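Local coordinates for glycoside transferase (PDB 6R2M), which probably acts as an extracellular glycoside hydrolase on exopolysaccharide, with a transferase activity also possible, at residues K128-T133 against M168-Y173; P143-D148 against D156-S161; E108-A113 against P120-M125; H47-S52 against K88-D93. All blocks are in the same frame, centred on the assembly; numbering follows the deposited sequence.

In the fold
Contacts 1 and 3 share helix 120-136, and both rely on apolar packing with no direct hydrogen bond between their segments. Contact 3 is buried in a helical hairpin, whereas contact 1, about 12 Å away between centres, is partly buried and brings in the end of helix 165-170. Contacts 2 and 4 use loops and short strands, and each centres on a carboxylate bonded to a histidine. Contact 2 is buried and links two small sheets; contact 4 lies at the surface, where waters join the bonding. P143 of contact 2 packs on M168 and Y173 of contact 1, while contact 4 stays about 7 Å or more from the others between nearest atoms.

Contact 1 of 4, residues K128-T133 against M168-Y173; sequences KILANT and MQQINY
I171, within the Schellman motif that ends helix 165-170, presses on L130 of helix 120-136. The evidence for the motif is the bond pair Y173 N to M168 O and N172 N to Q169 O, with N172 at positive phi (57°). Its turn places I171, the first residue to leave helical geometry, against the neighbouring helix. The tight part is this one apolar pair: I171 CB lies 3.6 Å from L130 CD2, and L130 CG also touches the I171 CG2 branch. L130 and I171 overlap flank to flank, pointing opposite ways. L130 reaches across because its CG is anti to the backbone N (chi1 -173°). Packing thins toward the exposed A131, whose CB is 4.3 Å from I171 CD1. K134 NZ, from the same helix, bonds the carbonyl oxygens of I171 and N172 at the helix end. At the inner end, T133 turns OG1 to D103 and leaves CG2 facing the phenol, 4.1 Å from Y173 OH. One face of the Y173 ring carries M168 CE, 3.9 Å above the plane and offset toward the rim. Water 1 closes this end as a relay: Y173 OH donates to it over 2.7 Å, and it donates to T133 O, also 2.7 Å away.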
loop_
_atom_site.group_PDB
_atom_site.type_symbol
_atom_site.label_atom_id
_atom_site.label_comp_id
_atom_site.label_asym_id
_atom_site.label_seq_id
_atom_site.Cartn_x
_atom_site.Cartn_y
_atom_site.Cartn_z
ATOM N N LYS A 128 10.083 -12.873 -11.466
ATOM C CA LYS A 128 10.329 -14.106 -10.722
ATOM C C LYS A 128 9.558 -14.095 -9.416
ATOM O O LYS A 128 8.901 -15.082 -9.058
ATOM C CB LYS A 128 11.830 -14.282 -10.450
ATOM C CG LYS A 128 12.728 -14.320 -11.669
ATOM C CD LYS A 128 11.977 -14.693 -12.924
ATOM C CE LYS A 128 12.779 -14.369 -14.161
ATOM N NZ LYS A 128 12.449 -13.112 -14.768
ATOM N N ILE A 129 9.613 -12.971 -8.699
ATOM C CA ILE A 129 8.904 -12.872 -7.426
ATOM C C ILE A 129 7.401 -12.962 -7.653
ATOM O O ILE A 129 6.693 -13.716 -6.975
ATOM C CB ILE A 129 9.286 -11.571 -6.699
ATOM C CG1 ILE A 129 10.737 -11.627 -6.238
ATOM C CG2 ILE A 129 8.388 -11.341 -5.484
ATOM C CD1 ILE A 129 11.276 -10.269 -5.830
ATOM N N LEU A 130 6.886 -12.189 -8.611
ATOM C CA LEU A 130 5.438 -12.082 -8.756
ATOM C C LEU A 130 4.836 -13.378 -9.287
ATOM O O LEU A 130 3.731 -13.765 -8.885
ATOM C CB LEU A 130 5.091 -10.892 -9.655
ATOM C CG LEU A 130 3.621 -10.505 -9.800
ATOM C CD1 LEU A 130 3.002 -10.292 -8.446
ATOM C CD2 LEU A 130 3.503 -9.263 -10.657
ATOM N N ALA A 131 5.548 -14.066 -10.182
ATOM C CA ALA A 131 5.067 -15.369 -10.626
ATOM C C ALA A 131 4.971 -16.332 -9.457
ATOM O O ALA A 131 3.997 -17.095 -9.337
ATOM C CB ALA A 131 5.984 -15.916 -11.724
ATOM N N ASN A 132 5.951 -16.283 -8.558
ATOM C CA ASN A 132 5.913 -17.125 -7.369
ATOM C C ASN A 132 4.751 -16.750 -6.453
ATOM O O ASN A 132 4.099 -17.631 -5.881
ATOM C CB ASN A 132 7.254 -17.015 -6.646
ATOM C CG ASN A 132 7.425 -18.048 -5.584
ATOM O OD1 ASN A 132 7.530 -19.236 -5.872
ATOM N ND2 ASN A 132 7.474 -17.601 -4.329
ATOM N N THR A 133 4.477 -15.450 -6.291
ATOM C CA THR A 133 3.342 -15.031 -5.476
ATOM C C THR A 133 2.022 -15.532 -6.054
ATOM O O THR A 133 1.149 -16.023 -5.326
ATOM C CB THR A 133 3.321 -13.508 -5.366
ATOM O OG1 THR A 133 4.468 -13.069 -4.636
ATOM C CG2 THR A 133 2.044 -13.042 -4.670
ATOM N N MET A 168 -1.780 -7.258 -10.256
ATOM C CA MET A 168 -2.385 -8.527 -10.647
ATOM C C MET A 168 -2.541 -8.633 -12.156
ATOM O O MET A 168 -2.407 -9.729 -12.714
ATOM C CB MET A 168 -3.735 -8.706 -9.951
ATOM C CG MET A 168 -3.606 -8.794 -8.460
ATOM S SD MET A 168 -5.209 -8.874 -7.653
ATOM C CE MET A 168 -5.855 -10.391 -8.369
ATOM N N GLN A 169 -2.811 -7.514 -12.832
ATOM C CA GLN A 169 -2.886 -7.555 -14.289
ATOM C C GLN A 169 -1.508 -7.756 -14.908
ATOM O O GLN A 169 -1.394 -8.391 -15.966
ATOM C CB GLN A 169 -3.548 -6.276 -14.809
ATOM C CG GLN A 169 -4.984 -6.110 -14.339
ATOM C CD GLN A 169 -5.556 -4.735 -14.630
ATOM O OE1 GLN A 169 -4.824 -3.760 -14.791
ATOM N NE2 GLN A 169 -6.880 -4.651 -14.678
ATOM N N GLN A 170 -0.459 -7.254 -14.256
ATOM C CA GLN A 170 0.900 -7.412 -14.771
ATOM C C GLN A 170 1.304 -8.881 -14.886
ATOM O O GLN A 170 2.095 -9.240 -15.767
ATOM C CB GLN A 170 1.882 -6.663 -13.873
ATOM C CG GLN A 170 3.328 -6.896 -14.237
ATOM C CD GLN A 170 3.706 -6.229 -15.546
ATOM O OE1 GLN A 170 3.285 -5.107 -15.821
ATOM N NE2 GLN A 170 4.500 -6.926 -16.365
ATOM N N ILE A 171 0.781 -9.740 -14.014
ATOM C CA ILE A 171 1.131 -11.155 -14.013
ATOM C C ILE A 171 -0.037 -12.023 -14.476
ATOM O O ILE A 171 0.013 -13.245 -14.345
ATOM C CB ILE A 171 1.665 -11.586 -12.631
ATOM C CG1 ILE A 171 2.529 -12.855 -12.727
ATOM C CG2 ILE A 171 0.553 -11.719 -11.612
ATOM C CD1 ILE A 171 3.829 -12.646 -13.458
ATOM N N ASN A 172 -1.082 -11.413 -15.035
ATOM C CA ASN A 172 -2.167 -12.136 -15.711
ATOM C C ASN A 172 -2.852 -13.168 -14.816
ATOM O O ASN A 172 -3.007 -14.333 -15.187
ATOM C CB ASN A 172 -1.650 -12.806 -16.984
ATOM C CG ASN A 172 -1.103 -11.807 -17.970
ATOM O OD1 ASN A 172 0.105 -11.775 -18.243
ATOM N ND2 ASN A 172 -1.985 -10.978 -18.511
ATOM N N TYR A 173 -3.286 -12.740 -13.634
ATOM C CA TYR A 173 -4.208 -13.580 -12.883
ATOM C C TYR A 173 -5.420 -13.909 -13.747
ATOM O O TYR A 173 -5.860 -13.096 -14.566
ATOM C CB TYR A 173 -4.680 -12.879 -11.609
ATOM C CG TYR A 173 -3.750 -12.949 -10.416
ATOM C CD1 TYR A 173 -2.677 -12.070 -10.307
ATOM C CD2 TYR A 173 -3.975 -13.841 -9.375
ATOM C CE1 TYR A 173 -1.845 -12.084 -9.223
ATOM C CE2 TYR A 173 -3.125 -13.872 -8.272
ATOM C CZ TYR A 173 -2.062 -12.980 -8.208
ATOM O OH TYR A 173 -1.198 -12.962 -7.141
HETATM O O HOH W 1 -1.347 -14.967 -5.346
#

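Contact 2 of 4, residues P143-D148 against D156-S161; sequences PVDFYD and DTLHLS
D145 meets H159 and T157 through both of its carboxylate oxygens, tying the loop before strand 147-148 to strand 158-159. OD1 accepts the backbone N of H159 at 2.7 Å through its syn lone pair, in a nearly straight bond (167°). OD2 takes two donors: H159 ND1 at 2.6 Å from OD2, on the syn side but somewhat out of the carboxylate plane, and T157 OG1 at 2.9 Å from OD2, above that plane and 49° out of it. The imidazole and carboxylate planes stand 40° apart. D145 CG lies anti to its carbonyl carbon and beside the backbone N, which carries the carboxylate to T157 and H159. The backbone sets this up, since D145 N donates to T157 O at 3.0 Å. Next to that bond, V144 CB lies 3.4 Å from T157 O. On the buried flank L158 folds around the P143 carbonyl, and its CD2 comes within 4.3 Å of P143 CG. Farther out, D145 is backbone-bonded to I100, and F146 to A155 near the hairpin of strands 147-148 and 153-154. L158 pairs with F194 in the sheet of strands 158-159, 193-195 and 198-200, so the contact bridges two small sheets. With three hydrogen bonds on its two oxygens, two from side chains and one from the backbone N of H159, the D145 carboxylate is probably held against rotation, and H159 ND1, as donor, carries a hydrogen.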
loop_
_atom_site.group_PDB
_atom_site.type_symbol
_atom_site.label_atom_id
_atom_site.label_comp_id
_atom_site.label_asym_id
_atom_site.label_seq_id
_atom_site.Cartn_x
_atom_site.Cartn_y
_atom_site.Cartn_z
ATOM N N PRO A 143 -6.373 -15.124 -5.344
ATOM C CA PRO A 143 -5.374 -14.823 -4.312
ATOM C C PRO A 143 -5.926 -15.010 -2.907
ATOM O O PRO A 143 -7.107 -14.775 -2.641
ATOM C CB PRO A 143 -5.015 -13.354 -4.576
ATOM C CG PRO A 143 -6.189 -12.808 -5.367
ATOM C CD PRO A 143 -6.651 -13.966 -6.208
ATOM N N VAL A 144 -5.034 -15.425 -2.005
ATOM C CA VAL A 144 -5.274 -15.375 -0.571
ATOM C C VAL A 144 -4.137 -14.564 0.058
ATOM O O VAL A 144 -3.145 -14.237 -0.598
ATOM C CB VAL A 144 -5.398 -16.779 0.060
ATOM C CG1 VAL A 144 -6.616 -17.507 -0.509
ATOM C CG2 VAL A 144 -4.134 -17.609 -0.193
ATOM N N ASP A 145 -4.288 -14.239 1.344
ATOM C CA ASP A 145 -3.439 -13.194 1.926
ATOM C C ASP A 145 -1.967 -13.567 1.937
ATOM O O ASP A 145 -1.100 -12.682 1.875
ATOM C CB ASP A 145 -3.875 -12.884 3.353
ATOM C CG ASP A 145 -5.194 -12.145 3.410
ATOM O OD1 ASP A 145 -5.586 -11.529 2.396
ATOM O OD2 ASP A 145 -5.852 -12.205 4.469
ATOM N N PHE A 146 -1.660 -14.849 2.069
ATOM C CA PHE A 146 -0.275 -15.232 2.293
ATOM C C PHE A 146 -0.117 -16.719 2.056
ATOM O O PHE A 146 -1.092 -17.467 1.960
ATOM C CB PHE A 146 0.209 -14.880 3.705
ATOM C CG PHE A 146 -0.561 -15.545 4.804
ATOM C CD1 PHE A 146 -0.342 -16.882 5.135
ATOM C CD2 PHE A 146 -1.482 -14.822 5.532
ATOM C CE1 PHE A 146 -1.059 -17.480 6.163
ATOM C CE2 PHE A 146 -2.198 -15.415 6.559
ATOM C CZ PHE A 146 -1.977 -16.742 6.876
ATOM N N TYR A 147 1.138 -17.114 1.925
ATOM C CA TYR A 147 1.543 -18.504 1.880
ATOM C C TYR A 147 2.619 -18.675 2.936
ATOM O O TYR A 147 3.573 -17.885 2.990
ATOM C CB TYR A 147 2.070 -18.886 0.493
ATOM C CG TYR A 147 2.612 -20.297 0.381
ATOM C CD1 TYR A 147 1.752 -21.380 0.332
ATOM C CD2 TYR A 147 3.982 -20.534 0.305
ATOM C CE1 TYR A 147 2.237 -22.669 0.216
ATOM C CE2 TYR A 147 4.478 -21.819 0.189
ATOM C CZ TYR A 147 3.594 -22.875 0.154
ATOM O OH TYR A 147 4.068 -24.160 0.027
ATOM N N ASP A 148 2.441 -19.660 3.812
ATOM C CA ASP A 148 3.487 -20.014 4.764
ATOM C C ASP A 148 4.452 -20.961 4.065
ATOM O O ASP A 148 4.115 -22.115 3.783
ATOM C CB ASP A 148 2.887 -20.638 6.018
ATOM C CG ASP A 148 3.896 -20.785 7.124
ATOM O OD1 ASP A 148 4.968 -21.356 6.866
ATOM O OD2 ASP A 148 3.620 -20.324 8.253
ATOM N N ASP A 156 -6.428 -18.984 4.483
ATOM C CA ASP A 156 -7.795 -19.276 4.076
ATOM C C ASP A 156 -8.654 -18.019 4.017
ATOM O O ASP A 156 -9.881 -18.116 3.941
ATOM C CB ASP A 156 -8.434 -20.319 4.996
ATOM C CG ASP A 156 -8.354 -19.947 6.461
ATOM O OD1 ASP A 156 -8.204 -18.747 6.790
ATOM O OD2 ASP A 156 -8.455 -20.868 7.301
ATOM N N THR A 157 -8.033 -16.841 4.049
ATOM C CA THR A 157 -8.748 -15.584 3.917
ATOM C C THR A 157 -8.147 -14.787 2.773
ATOM O O THR A 157 -6.951 -14.898 2.484
ATOM C CB THR A 157 -8.677 -14.717 5.196
ATOM O OG1 THR A 157 -7.308 -14.466 5.545
ATOM C CG2 THR A 157 -9.345 -15.411 6.354
ATOM N N LEU A 158 -8.979 -13.953 2.149
ATOM C CA LEU A 158 -8.495 -12.842 1.339
ATOM C C LEU A 158 -9.062 -11.555 1.916
ATOM O O LEU A 158 -10.277 -11.357 1.914
ATOM C CB LEU A 158 -8.899 -12.975 -0.127
ATOM C CG LEU A 158 -8.590 -11.752 -0.993
ATOM C CD1 LEU A 158 -7.076 -11.522 -1.090
ATOM C CD2 LEU A 158 -9.216 -11.867 -2.391
ATOM N N HIS A 159 -8.185 -10.691 2.406
ATOM C CA HIS A 159 -8.579 -9.336 2.743
ATOM C C HIS A 159 -8.529 -8.490 1.478
ATOM O O HIS A 159 -7.480 -8.396 0.827
ATOM C CB HIS A 159 -7.672 -8.782 3.832
ATOM C CG HIS A 159 -7.963 -9.363 5.180
ATOM N ND1 HIS A 159 -7.659 -10.669 5.503
ATOM C CD2 HIS A 159 -8.561 -8.833 6.274
ATOM C CE1 HIS A 159 -8.046 -10.913 6.743
ATOM N NE2 HIS A 159 -8.594 -9.815 7.236
ATOM N N LEU A 160 -9.665 -7.875 1.124
ATOM C CA LEU A 160 -9.730 -7.140 -0.132
ATOM C C LEU A 160 -8.787 -5.944 -0.146
ATOM O O LEU A 160 -8.402 -5.477 -1.227
ATOM C CB LEU A 160 -11.162 -6.689 -0.390
ATOM C CG LEU A 160 -12.136 -7.851 -0.569
ATOM C CD1 LEU A 160 -13.544 -7.332 -0.749
ATOM C CD2 LEU A 160 -11.712 -8.695 -1.759
ATOM N N SER A 161 -8.412 -5.432 1.027
ATOM C CA SER A 161 -7.460 -4.329 1.087
ATOM C C SER A 161 -6.060 -4.733 0.646
ATOM O O SER A 161 -5.205 -3.859 0.491
ATOM C CB SER A 161 -7.417 -3.754 2.505
ATOM O OG SER A 161 -6.837 -4.687 3.414
#

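Contact 3 of 4, residues E108-A113 against P120-M125; sequences EALYQA and PSYKKM
An antiparallel helical hairpin, formed by helices 100-116 and 120-136, brings L110 against Y122, a pairing consistent with an alpha/alpha glycoside hydrolase architecture. The segment axes approach to 7.6 Å with their directions 154° apart. This close spacing lets Y122 CB sit 3.4 Å from L110 O. The L110 and Y122 side chains then cross at about a right angle, and L110 CD2 reaches Y122 CD1 at 3.9 Å. On the other ortho carbon of the ring, Y122 CD2 is 3.7 Å from A113 CB; L110 CD2 and A113 CB both approach obliquely from one side of the ring. The second leucine branch, L110 CD1, touches M125 CG at 4.1 Å; M125 reaches it with CG anti to the backbone N (chi1 178°) and an extended chain. Nearer solvent, K123 crosses Y111 at a slant, its CG at the ring edge and in plane, 3.9 Å from Y111 CE1. The phenol ends bond beyond the two segments, Y111 OH to D127 and Y122 OH to Q70. The side-chain packing is thus mostly apolar, with two backbone carbonyls set against carbon and no hydrogen bond between the segments, while the hydroxyls tether each ring at its far end.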
loop_
_atom_site.group_PDB
_atom_site.type_symbol
_atom_site.label_atom_id
_atom_site.label_comp_id
_atom_site.label_asym_id
_atom_site.label_seq_id
_atom_site.Cartn_x
_atom_site.Cartn_y
_atom_site.Cartn_z
ATOM N N GLU A 108 5.710 -4.019 -8.257
ATOM C CA GLU A 108 5.335 -2.838 -9.026
ATOM C C GLU A 108 6.458 -1.810 -9.033
ATOM O O GLU A 108 6.776 -1.237 -10.076
ATOM C CB GLU A 108 4.056 -2.217 -8.466
ATOM C CG GLU A 108 2.804 -2.881 -9.001
ATOM C CD GLU A 108 2.666 -2.694 -10.504
ATOM O OE1 GLU A 108 2.486 -1.542 -10.946
ATOM O OE2 GLU A 108 2.754 -3.692 -11.240
ATOM N N ALA A 109 7.093 -1.589 -7.885
ATOM C CA ALA A 109 8.181 -0.628 -7.817
ATOM C C ALA A 109 9.352 -1.068 -8.687
ATOM O O ALA A 109 9.959 -0.251 -9.386
ATOM C CB ALA A 109 8.603 -0.442 -6.361
ATOM N N LEU A 110 9.651 -2.370 -8.688
ATOM C CA LEU A 110 10.731 -2.890 -9.515
ATOM C C LEU A 110 10.440 -2.727 -10.998
ATOM O O LEU A 110 11.345 -2.390 -11.774
ATOM C CB LEU A 110 10.971 -4.359 -9.183
ATOM C CG LEU A 110 11.714 -4.615 -7.861
ATOM C CD1 LEU A 110 11.564 -6.071 -7.518
ATOM C CD2 LEU A 110 13.188 -4.243 -7.945
ATOM N N TYR A 111 9.201 -2.994 -11.418
ATOM C CA TYR A 111 8.856 -2.804 -12.825
ATOM C C TYR A 111 9.027 -1.346 -13.226
ATOM O O TYR A 111 9.592 -1.041 -14.284
ATOM C CB TYR A 111 7.421 -3.261 -13.089
ATOM C CG TYR A 111 7.227 -4.755 -13.175
ATOM C CD1 TYR A 111 7.967 -5.532 -14.053
ATOM C CD2 TYR A 111 6.284 -5.379 -12.383
ATOM C CE1 TYR A 111 7.767 -6.892 -14.131
ATOM C CE2 TYR A 111 6.081 -6.739 -12.447
ATOM C CZ TYR A 111 6.822 -7.483 -13.327
ATOM O OH TYR A 111 6.610 -8.842 -13.396
ATOM N N GLN A 112 8.532 -0.430 -12.393
ATOM C CA GLN A 112 8.644 0.994 -12.701
ATOM C C GLN A 112 10.098 1.442 -12.702
ATOM O O GLN A 112 10.511 2.212 -13.572
ATOM C CB GLN A 112 7.838 1.819 -11.696
ATOM C CG GLN A 112 6.344 1.574 -11.754
ATOM C CD GLN A 112 5.764 1.923 -13.111
ATOM O OE1 GLN A 112 4.999 1.150 -13.696
ATOM N NE2 GLN A 112 6.136 3.085 -13.623
ATOM N N ALA A 113 10.893 0.927 -11.761
ATOM C CA ALA A 113 12.315 1.256 -11.690
ATOM C C ALA A 113 13.091 0.698 -12.879
ATOM O O ALA A 113 14.053 1.315 -13.338
ATOM C CB ALA A 113 12.906 0.726 -10.380
ATOM N N PRO A 120 17.149 -3.486 -16.884
ATOM C CA PRO A 120 16.230 -4.614 -17.114
ATOM C C PRO A 120 16.228 -5.651 -16.011
ATOM O O PRO A 120 15.218 -6.346 -15.834
ATOM C CB PRO A 120 16.736 -5.210 -18.437
ATOM C CG PRO A 120 17.384 -4.065 -19.140
ATOM C CD PRO A 120 18.027 -3.237 -18.044
ATOM N N SER A 121 17.315 -5.804 -15.256
ATOM C CA SER A 121 17.305 -6.872 -14.261
ATOM C C SER A 121 16.281 -6.630 -13.152
ATOM O O SER A 121 15.819 -7.598 -12.538
ATOM C CB SER A 121 18.704 -7.097 -13.677
ATOM O OG SER A 121 19.187 -5.963 -12.995
ATOM N N TYR A 122 15.874 -5.381 -12.902
ATOM C CA TYR A 122 14.770 -5.170 -11.963
ATOM C C TYR A 122 13.484 -5.803 -12.489
ATOM O O TYR A 122 12.680 -6.346 -11.725
ATOM C CB TYR A 122 14.542 -3.671 -11.719
ATOM C CG TYR A 122 15.614 -2.951 -10.926
ATOM C CD1 TYR A 122 16.443 -3.622 -10.031
ATOM C CD2 TYR A 122 15.778 -1.581 -11.069
ATOM C CE1 TYR A 122 17.415 -2.931 -9.303
ATOM C CE2 TYR A 122 16.728 -0.894 -10.357
ATOM C CZ TYR A 122 17.541 -1.564 -9.477
ATOM O OH TYR A 122 18.494 -0.854 -8.791
ATOM N N LYS A 123 13.270 -5.739 -13.790
ATOM C CA LYS A 123 12.026 -6.300 -14.360
ATOM C C LYS A 123 12.056 -7.820 -14.224
ATOM O O LYS A 123 11.063 -8.380 -13.920
ATOM C CB LYS A 123 11.919 -5.960 -15.853
ATOM C CG LYS A 123 10.737 -6.560 -16.608
ATOM C CD LYS A 123 10.576 -5.879 -17.922
ATOM C CE LYS A 123 9.170 -5.907 -18.484
ATOM N NZ LYS A 123 8.883 -7.307 -18.868
ATOM N N LYS A 124 13.216 -8.411 -14.493
ATOM C CA LYS A 124 13.290 -9.866 -14.413
ATOM C C LYS A 124 13.182 -10.344 -12.974
ATOM O O LYS A 124 12.613 -11.417 -12.720
ATOM C CB LYS A 124 14.583 -10.382 -15.052
ATOM C CG LYS A 124 14.847 -9.852 -16.456
ATOM C CD LYS A 124 13.619 -9.900 -17.345
ATOM C CE LYS A 124 13.923 -9.341 -18.744
ATOM N NZ LYS A 124 12.817 -9.628 -19.720
ATOM N N MET A 125 13.705 -9.554 -12.034
ATOM C CA MET A 125 13.535 -9.855 -10.618
ATOM C C MET A 125 12.065 -9.829 -10.231
ATOM O O MET A 125 11.581 -10.734 -9.543
ATOM C CB MET A 125 14.336 -8.857 -9.778
ATOM C CG MET A 125 14.200 -9.055 -8.292
ATOM S SD MET A 125 15.262 -7.859 -7.425
ATOM C CE MET A 125 14.793 -8.123 -5.729
#

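Contact 4 of 4, residues H47-S52 against K88-D93; sequences HYLAES and KWEATD
H47 and E90 pair beside a single antiparallel bridge, L49 with E90, at the N-terminus of helix 50-62, where L49 holds the N-cap position. The bridge is a non-hydrogen-bonded pair flanked by two bonds: A91 N to Y48 O at 3.0 Å, and A50 N to W89 O at 2.9 Å. Followed outward, E90 begins with CB, 3.5 Å from Y48 O. Its chi1 of 71° puts CG between the backbone N and the carbonyl carbon, and CG comes over one face of the W89 indole, 3.8 Å above the plane and toward its rim. The chain then runs extended to CD, which faces H47 ND1. OE1 uses its syn lone pair to accept H47 ND1 at 2.8 Å (156° at the hydrogen), with ring and carboxylate nearly coplanar, 18° apart; OE2 stands farther from ND1. Water 2 donates to the same E90 OE1 at 2.9 Å and accepts from Y48 N, so side chain and backbone are bridged at this surface site. W89 is touched by the N-cap leucine: L49 CD2 lies 3.6 Å from W89 CZ3, and water 3 links W89 O to E51 N, its oxygen 2.7 Å from W89 O.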
loop_
_atom_site.group_PDB
_atom_site.type_symbol
_atom_site.label_atom_id
_atom_site.label_comp_id
_atom_site.label_asym_id
_atom_site.label_seq_id
_atom_site.Cartn_x
_atom_site.Cartn_y
_atom_site.Cartn_z
ATOM N N HIS A 47 9.317 -3.070 14.245
ATOM C CA HIS A 47 9.032 -3.985 13.148
ATOM C C HIS A 47 9.676 -3.450 11.883
ATOM O O HIS A 47 9.531 -2.263 11.566
ATOM C CB HIS A 47 7.535 -4.158 12.947
ATOM C CG HIS A 47 6.866 -4.826 14.100
ATOM N ND1 HIS A 47 6.913 -6.191 14.294
ATOM C CD2 HIS A 47 6.157 -4.319 15.134
ATOM C CE1 HIS A 47 6.243 -6.497 15.391
ATOM N NE2 HIS A 47 5.772 -5.377 15.921
ATOM N N TYR A 48 10.382 -4.326 11.173
ATOM C CA TYR A 48 11.080 -3.995 9.934
ATOM C C TYR A 48 10.275 -4.611 8.794
ATOM O O TYR A 48 10.501 -5.753 8.401
ATOM C CB TYR A 48 12.518 -4.504 9.967
ATOM C CG TYR A 48 13.205 -4.134 11.256
ATOM C CD1 TYR A 48 13.589 -2.823 11.502
ATOM C CD2 TYR A 48 13.428 -5.087 12.236
ATOM C CE1 TYR A 48 14.202 -2.473 12.704
ATOM C CE2 TYR A 48 14.040 -4.753 13.428
ATOM C CZ TYR A 48 14.420 -3.448 13.655
ATOM O OH TYR A 48 15.033 -3.116 14.845
ATOM N N LEU A 49 9.342 -3.824 8.255
ATOM C CA LEU A 49 8.242 -4.332 7.435
ATOM C C LEU A 49 8.584 -4.333 5.947
ATOM O O LEU A 49 9.189 -3.387 5.439
ATOM C CB LEU A 49 6.990 -3.474 7.648
ATOM C CG LEU A 49 6.486 -3.382 9.097
ATOM C CD1 LEU A 49 5.461 -2.267 9.227
ATOM C CD2 LEU A 49 5.858 -4.703 9.496
ATOM N N ALA A 50 8.176 -5.404 5.246
ATOM C CA ALA A 50 8.240 -5.376 3.789
ATOM C C ALA A 50 7.417 -4.227 3.241
ATOM O O ALA A 50 7.744 -3.667 2.182
ATOM C CB ALA A 50 7.765 -6.714 3.200
ATOM N N GLU A 51 6.345 -3.873 3.948
ATOM C CA GLU A 51 5.521 -2.736 3.579
ATOM C C GLU A 51 6.346 -1.457 3.534
ATOM O O GLU A 51 6.269 -0.682 2.567
ATOM C CB GLU A 51 4.383 -2.623 4.591
ATOM C CG GLU A 51 3.507 -1.407 4.445
ATOM C CD GLU A 51 2.468 -1.385 5.530
ATOM O OE1 GLU A 51 2.793 -0.951 6.654
ATOM O OE2 GLU A 51 1.341 -1.825 5.260
ATOM N N SER A 52 7.161 -1.236 4.563
ATOM C CA SER A 52 7.939 -0.006 4.647
ATOM C C SER A 52 9.000 0.071 3.556
ATOM O O SER A 52 9.124 1.102 2.882
ATOM C CB SER A 52 8.584 0.131 6.021
ATOM O OG SER A 52 7.612 0.077 7.034
ATOM N N LYS A 88 9.482 -12.182 2.904
ATOM C CA LYS A 88 8.975 -12.154 4.275
ATOM C C LYS A 88 8.246 -10.842 4.548
ATOM O O LYS A 88 8.737 -9.770 4.194
ATOM C CB LYS A 88 10.129 -12.295 5.264
ATOM C CG LYS A 88 10.849 -13.613 5.238
ATOM C CD LYS A 88 11.967 -13.557 6.260
ATOM C CE LYS A 88 12.696 -14.875 6.382
ATOM N NZ LYS A 88 13.777 -14.751 7.397
ATOM N N TRP A 89 7.079 -10.912 5.201
ATOM C CA TRP A 89 6.355 -9.665 5.461
ATOM C C TRP A 89 7.080 -8.794 6.485
ATOM O O TRP A 89 6.850 -7.583 6.518
ATOM C CB TRP A 89 4.901 -9.946 5.891
ATOM C CG TRP A 89 4.735 -10.461 7.288
ATOM C CD1 TRP A 89 4.700 -11.772 7.685
ATOM C CD2 TRP A 89 4.568 -9.678 8.482
ATOM N NE1 TRP A 89 4.520 -11.845 9.051
ATOM C CE2 TRP A 89 4.439 -10.576 9.560
ATOM C CE3 TRP A 89 4.501 -8.303 8.743
ATOM C CZ2 TRP A 89 4.267 -10.148 10.881
ATOM C CZ3 TRP A 89 4.327 -7.881 10.057
ATOM C CH2 TRP A 89 4.214 -8.797 11.108
ATOM N N GLU A 90 7.964 -9.374 7.305
ATOM C CA GLU A 90 8.895 -8.586 8.111
ATOM C C GLU A 90 10.199 -9.363 8.240
ATOM O O GLU A 90 10.241 -10.587 8.075
ATOM C CB GLU A 90 8.307 -8.222 9.486
ATOM C CG GLU A 90 8.176 -9.369 10.472
ATOM C CD GLU A 90 7.693 -8.895 11.840
ATOM O OE1 GLU A 90 7.805 -7.677 12.125
ATOM O OE2 GLU A 90 7.202 -9.737 12.619
ATOM N N ALA A 91 11.281 -8.637 8.516
ATOM C CA ALA A 91 12.626 -9.211 8.417
ATOM C C ALA A 91 13.062 -9.780 9.765
ATOM O O ALA A 91 13.870 -9.192 10.496
ATOM C CB ALA A 91 13.609 -8.159 7.916
ATOM N N THR A 92 12.516 -10.953 10.097
ATOM C CA THR A 92 12.991 -11.728 11.236
ATOM C C THR A 92 13.118 -13.188 10.820
ATOM O O THR A 92 12.455 -13.660 9.889
ATOM C CB THR A 92 12.074 -11.626 12.477
ATOM O OG1 THR A 92 10.846 -12.329 12.249
ATOM C CG2 THR A 92 11.758 -10.182 12.831
ATOM N N ASP A 93 13.989 -13.905 11.533
ATOM C CA ASP A 93 14.195 -15.320 11.252
ATOM C C ASP A 93 12.926 -16.121 11.501
ATOM O O ASP A 93 12.690 -17.139 10.836
ATOM C CB ASP A 93 15.358 -15.851 12.108
ATOM C CG ASP A 93 15.619 -17.339 11.894
ATOM O OD1 ASP A 93 15.789 -17.763 10.724
ATOM O OD2 ASP A 93 15.672 -18.088 12.901
HETATM O O HOH W 2 10.604 -6.955 12.080
HETATM O O HOH W 3 4.959 -5.806 5.700
#